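Local coordinates for SusD/RagB family nutrient-binding outer membrane lipoprotein (Bacteroides vulgatus, PDB 4F7A), which probably binds mucin O-glycans at the outer membrane as a SusD-like lipoprotein, for uptake of the sugars into the cell, at residues G232-S244 / T327-R341. Sequence-based numbering, arbitrary orientation.
Sequences GVIESSDENIQIS and TPAVLLTAAETWFLR
The methyl of Ala-334 packs against the backbone of 235-237, Ala-334 CB lying 3.5 Å from Glu-235 C, while Ala-334 N makes a nearly straight bond (173°) to Asn-240 OD1 at 2.8 Å, coming from above the amide's carbonyl plane. That amide therefore ties the loop to the first turn of helix 334-346, where Thr-333 is the N-cap, its OG1 accepting from Glu-336 N.

Glu-235 is gripped twice. Trp-338 NE1 donates to the backbone Glu-235 O (3.2 Å), on a carbonyl lone pair and close to the indole plane. With CG opposite the carbonyl carbon (chi1 -67°) and the chain extended beyond it (chi2 -178°), Glu-235 OE2 reaches Arg-341 NH1 at 2.9 Å in a salt bridge; OE2 lies near the guanidinium plane, while NH1 meets it from above the carboxylate plane. Arg-341 has a second carboxylate partner, Glu-354, at NH2.

Pro-328 CB packs 3.6 Å from Gln-242 CD, the two side chains running alongside. Strands 241-243 and 329-332 pair antiparallel; Ile-241 O accepts from both Leu-331 N (2.8 Å) and Leu-332 N (3.2 Å), a classic beta bulge in a two-stranded ribbon leading into a capped helix of the TPR-like, mainly helical SusD fold.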
loop_
_atom_site.group_PDB
_atom_site.type_symbol
_atom_site.label_atom_id
_atom_site.label_comp_id
_atom_site.label_asym_id
_atom_site.label_seq_id
_atom_site.Cartn_x
_atom_site.Cartn_y
_atom_site.Cartn_z
ATOM N N GLY A 232 -14.241 17.295 -2.416
ATOM C CA GLY A 232 -13.266 16.954 -3.445
ATOM C C GLY A 232 -12.403 15.770 -3.072
ATOM O O GLY A 232 -12.582 15.187 -2.008
ATOM N N VAL A 233 -11.484 15.416 -3.982
ATOM C CA VAL A 233 -10.489 14.382 -3.754
ATOM C C VAL A 233 -9.121 15.019 -3.986
ATOM O O VAL A 233 -9.019 16.142 -4.500
ATOM C CB VAL A 233 -10.687 13.161 -4.682
ATOM C CG1 VAL A 233 -12.025 12.422 -4.380
ATOM C CG2 VAL A 233 -10.622 13.560 -6.180
ATOM N N ILE A 234 -8.074 14.317 -3.581
ATOM C CA ILE A 234 -6.722 14.854 -3.683
ATOM C C ILE A 234 -6.301 14.909 -5.145
ATOM O O ILE A 234 -6.354 13.904 -5.847
ATOM C CB ILE A 234 -5.737 14.024 -2.829
ATOM C CG1 ILE A 234 -6.147 14.099 -1.343
ATOM C CG2 ILE A 234 -4.290 14.567 -2.993
ATOM C CD1 ILE A 234 -5.438 13.108 -0.476
ATOM N N GLU A 235 -5.896 16.102 -5.599
ATOM C CA GLU A 235 -5.500 16.341 -6.993
ATOM C C GLU A 235 -4.090 16.900 -7.157
ATOM O O GLU A 235 -3.508 16.770 -8.229
ATOM C CB GLU A 235 -6.497 17.320 -7.636
ATOM C CG GLU A 235 -7.878 16.690 -7.782
ATOM C CD GLU A 235 -8.899 17.591 -8.447
ATOM O OE1 GLU A 235 -8.563 18.725 -8.800
ATOM O OE2 GLU A 235 -10.052 17.153 -8.625
ATOM N N SER A 236 -3.566 17.509 -6.095
ATOM C CA SER A 236 -2.224 18.100 -6.095
ATOM C C SER A 236 -1.307 17.346 -5.153
ATOM O O SER A 236 -1.707 17.016 -4.041
ATOM C CB SER A 236 -2.289 19.561 -5.618
ATOM O OG SER A 236 -0.980 20.065 -5.395
ATOM N N SER A 237 -0.052 17.134 -5.571
ATOM C CA SER A 237 0.923 16.402 -4.725
ATOM C C SER A 237 1.211 17.110 -3.410
ATOM O O SER A 237 1.568 16.472 -2.426
ATOM C CB SER A 237 2.225 16.150 -5.480
ATOM O OG SER A 237 1.968 15.324 -6.611
ATOM N N ASP A 238 1.000 18.429 -3.380
ATOM C CA ASP A 238 1.200 19.183 -2.145
ATOM C C ASP A 238 0.233 18.724 -1.050
ATOM O O ASP A 238 0.471 18.974 0.115
ATOM C CB ASP A 238 1.066 20.686 -2.399
ATOM C CG ASP A 238 2.179 21.235 -3.274
ATOM O OD1 ASP A 238 3.289 20.660 -3.284
ATOM O OD2 ASP A 238 1.936 22.242 -3.964
ATOM N N GLU A 239 -0.832 18.020 -1.433
ATOM C CA GLU A 239 -1.847 17.534 -0.481
ATOM C C GLU A 239 -1.770 16.015 -0.235
ATOM O O GLU A 239 -2.688 15.410 0.316
ATOM C CB GLU A 239 -3.256 17.958 -0.949
ATOM C CG GLU A 239 -3.400 19.492 -1.021
ATOM C CD GLU A 239 -4.838 19.996 -1.102
ATOM O OE1 GLU A 239 -5.757 19.242 -1.466
ATOM O OE2 GLU A 239 -5.032 21.192 -0.838
ATOM N N ASN A 240 -0.670 15.397 -0.643
ATOM C CA ASN A 240 -0.525 13.944 -0.486
ATOM C C ASN A 240 -0.633 13.602 1.013
ATOM O O ASN A 240 -0.124 14.327 1.855
ATOM C CB ASN A 240 0.847 13.489 -1.002
ATOM C CG ASN A 240 0.909 13.384 -2.495
ATOM O OD1 ASN A 240 -0.099 13.601 -3.184
ATOM N ND2 ASN A 240 2.106 13.072 -3.019
ATOM N N ILE A 241 -1.315 12.508 1.326
ATOM C CA ILE A 241 -1.360 12.010 2.698
ATOM C C ILE A 241 -0.027 11.315 2.951
ATOM O O ILE A 241 0.339 10.369 2.246
ATOM C CB ILE A 241 -2.520 11.026 2.927
ATOM C CG1 ILE A 241 -3.863 11.652 2.470
ATOM C CG2 ILE A 241 -2.566 10.564 4.403
ATOM C CD1 ILE A 241 -4.214 13.059 3.056
ATOM N N GLN A 242 0.680 11.793 3.969
ATOM C CA GLN A 242 2.008 11.302 4.294
ATOM C C GLN A 242 2.293 11.623 5.749
ATOM O O GLN A 242 1.901 12.671 6.245
ATOM C CB GLN A 242 3.063 11.947 3.404
ATOM C CG GLN A 242 3.039 13.454 3.340
ATOM C CD GLN A 242 3.977 13.983 2.273
ATOM O OE1 GLN A 242 4.311 13.282 1.338
ATOM N NE2 GLN A 242 4.399 15.222 2.413
ATOM N N ILE A 243 2.951 10.699 6.419
ATOM C CA ILE A 243 3.150 10.777 7.866
ATOM C C ILE A 243 4.447 11.466 8.253
ATOM O O ILE A 243 5.526 11.099 7.762
ATOM C CB ILE A 243 3.147 9.396 8.512
ATOM C CG1 ILE A 243 1.834 8.657 8.211
ATOM C CG2 ILE A 243 3.394 9.530 10.066
ATOM C CD1 ILE A 243 0.529 9.336 8.712
ATOM N N SER A 244 4.338 12.431 9.152
ATOM C CA SER A 244 5.506 13.112 9.713
ATOM C C SER A 244 5.155 13.888 10.958
ATOM O O SER A 244 3.995 14.261 11.180
ATOM C CB SER A 244 6.162 14.056 8.689
ATOM O OG SER A 244 5.313 15.159 8.364
ATOM N N THR A 327 12.008 12.103 5.968
ATOM C CA THR A 327 11.097 12.095 4.814
ATOM C C THR A 327 9.679 11.652 5.250
ATOM O O THR A 327 9.529 10.567 5.793
ATOM C CB THR A 327 11.599 11.121 3.731
ATOM O OG1 THR A 327 12.894 11.556 3.268
ATOM C CG2 THR A 327 10.613 11.055 2.564
ATOM N N PRO A 328 8.637 12.477 4.993
ATOM C CA PRO A 328 7.297 11.972 5.345
ATOM C C PRO A 328 7.007 10.632 4.636
ATOM O O PRO A 328 7.431 10.441 3.494
ATOM C CB PRO A 328 6.359 13.081 4.837
ATOM C CG PRO A 328 7.177 14.314 4.848
ATOM C CD PRO A 328 8.571 13.840 4.434
ATOM N N ALA A 329 6.329 9.716 5.318
ATOM C CA ALA A 329 5.992 8.412 4.769
ATOM C C ALA A 329 4.699 8.498 3.979
ATOM O O ALA A 329 3.620 8.637 4.556
ATOM C CB ALA A 329 5.832 7.368 5.907
ATOM N N VAL A 330 4.804 8.397 2.663
ATOM C CA VAL A 330 3.652 8.531 1.784
ATOM C C VAL A 330 2.658 7.375 1.970
ATOM O O VAL A 330 3.065 6.201 2.031
ATOM C CB VAL A 330 4.113 8.585 0.324
ATOM C CG1 VAL A 330 2.941 8.589 -0.591
ATOM C CG2 VAL A 330 4.996 9.850 0.109
ATOM N N LEU A 331 1.374 7.724 2.090
ATOM C CA LEU A 331 0.266 6.760 2.263
ATOM C C LEU A 331 -0.754 6.802 1.127
ATOM O O LEU A 331 -1.292 5.757 0.743
ATOM C CB LEU A 331 -0.475 6.993 3.589
ATOM C CG LEU A 331 0.343 6.678 4.851
ATOM C CD1 LEU A 331 -0.481 6.989 6.083
ATOM C CD2 LEU A 331 0.829 5.226 4.835
ATOM N N LEU A 332 -1.057 7.997 0.631
ATOM C CA LEU A 332 -2.076 8.172 -0.418
ATOM C C LEU A 332 -1.794 9.465 -1.211
ATOM O O LEU A 332 -1.826 10.552 -0.656
ATOM C CB LEU A 332 -3.473 8.200 0.214
ATOM C CG LEU A 332 -4.655 8.005 -0.734
ATOM C CD1 LEU A 332 -5.881 7.524 0.029
ATOM C CD2 LEU A 332 -4.944 9.274 -1.500
ATOM N N THR A 333 -1.542 9.327 -2.510
ATOM C CA THR A 333 -1.078 10.430 -3.322
ATOM C C THR A 333 -2.177 10.911 -4.248
ATOM O O THR A 333 -3.111 10.165 -4.589
ATOM C CB THR A 333 0.155 10.023 -4.172
ATOM O OG1 THR A 333 -0.214 9.001 -5.110
ATOM C CG2 THR A 333 1.322 9.529 -3.264
ATOM N N ALA A 334 -2.030 12.168 -4.658
ATOM C CA ALA A 334 -2.772 12.748 -5.746
ATOM C C ALA A 334 -2.629 11.910 -7.031
ATOM O O ALA A 334 -3.610 11.657 -7.738
ATOM C CB ALA A 334 -2.254 14.185 -5.974
ATOM N N ALA A 335 -1.415 11.471 -7.339
ATOM C CA ALA A 335 -1.188 10.684 -8.558
ATOM C C ALA A 335 -2.051 9.416 -8.521
ATOM O O ALA A 335 -2.790 9.134 -9.469
ATOM C CB ALA A 335 0.329 10.327 -8.732
ATOM N N GLU A 336 -1.977 8.669 -7.428
ATOM C CA GLU A 336 -2.827 7.475 -7.254
ATOM C C GLU A 336 -4.302 7.830 -7.453
ATOM O O GLU A 336 -5.050 7.103 -8.093
ATOM C CB GLU A 336 -2.619 6.848 -5.863
ATOM C CG GLU A 336 -3.601 5.704 -5.613
ATOM C CD GLU A 336 -3.639 5.171 -4.201
ATOM O OE1 GLU A 336 -2.800 5.572 -3.362
ATOM O OE2 GLU A 336 -4.528 4.325 -3.947
ATOM N N THR A 337 -4.725 8.945 -6.887
ATOM C CA THR A 337 -6.125 9.348 -6.977
ATOM C C THR A 337 -6.545 9.573 -8.456
ATOM O O THR A 337 -7.623 9.151 -8.882
ATOM C CB THR A 337 -6.419 10.560 -6.062
ATOM O OG1 THR A 337 -6.045 10.220 -4.708
ATOM C CG2 THR A 337 -7.911 10.933 -6.101
ATOM N N TRP A 338 -5.679 10.193 -9.240
ATOM C CA TRP A 338 -5.935 10.347 -10.680
ATOM C C TRP A 338 -6.027 8.987 -11.408
ATOM O O TRP A 338 -6.859 8.814 -12.304
ATOM C CB TRP A 338 -4.881 11.231 -11.336
ATOM C CG TRP A 338 -5.082 12.710 -11.091
ATOM C CD1 TRP A 338 -4.302 13.516 -10.346
ATOM C CD2 TRP A 338 -6.157 13.528 -11.571
ATOM N NE1 TRP A 338 -4.809 14.787 -10.323
ATOM C CE2 TRP A 338 -5.948 14.822 -11.076
ATOM C CE3 TRP A 338 -7.281 13.289 -12.364
ATOM C CZ2 TRP A 338 -6.814 15.886 -11.363
ATOM C CZ3 TRP A 338 -8.120 14.342 -12.672
ATOM C CH2 TRP A 338 -7.884 15.620 -12.179
ATOM N N PHE A 339 -5.174 8.040 -11.044
ATOM C CA PHE A 339 -5.216 6.708 -11.669
ATOM C C PHE A 339 -6.480 5.938 -11.248
ATOM O O PHE A 339 -7.005 5.135 -12.009
ATOM C CB PHE A 339 -3.953 5.909 -11.350
ATOM C CG PHE A 339 -2.707 6.448 -12.000
ATOM C CD1 PHE A 339 -2.625 6.556 -13.375
ATOM C CD2 PHE A 339 -1.631 6.865 -11.243
ATOM C CE1 PHE A 339 -1.480 7.062 -13.985
ATOM C CE2 PHE A 339 -0.469 7.348 -11.839
ATOM C CZ PHE A 339 -0.398 7.457 -13.211
ATOM N N LEU A 340 -6.959 6.173 -10.027
ATOM C CA LEU A 340 -8.228 5.597 -9.583
ATOM C C LEU A 340 -9.372 6.175 -10.410
ATOM O O LEU A 340 -10.279 5.456 -10.829
ATOM C CB LEU A 340 -8.458 5.849 -8.077
ATOM C CG LEU A 340 -7.581 5.040 -7.127
ATOM C CD1 LEU A 340 -7.561 5.618 -5.676
ATOM C CD2 LEU A 340 -8.031 3.560 -7.151
ATOM N N ARG A 341 -9.345 7.483 -10.642
ATOM C CA ARG A 341 -10.328 8.118 -11.506
ATOM C C ARG A 341 -10.233 7.600 -12.942
ATOM O O ARG A 341 -11.257 7.403 -13.602
ATOM C CB ARG A 341 -10.163 9.629 -11.486
ATOM C CG ARG A 341 -10.561 10.239 -10.164
ATOM C CD ARG A 341 -10.000 11.630 -9.962
ATOM N NE ARG A 341 -10.669 12.665 -10.729
ATOM C CZ ARG A 341 -10.607 13.968 -10.444
ATOM N NH1 ARG A 341 -9.877 14.417 -9.435
ATOM N NH2 ARG A 341 -11.296 14.840 -11.177
HETATM O O HOH W 1 -7.287 13.275 -8.362
HETATM O O HOH W 2 -11.327 17.809 -10.913
HETATM O O HOH W 3 1.175 12.688 -6.223
HETATM O O HOH W 4 7.175 12.515 1.379
#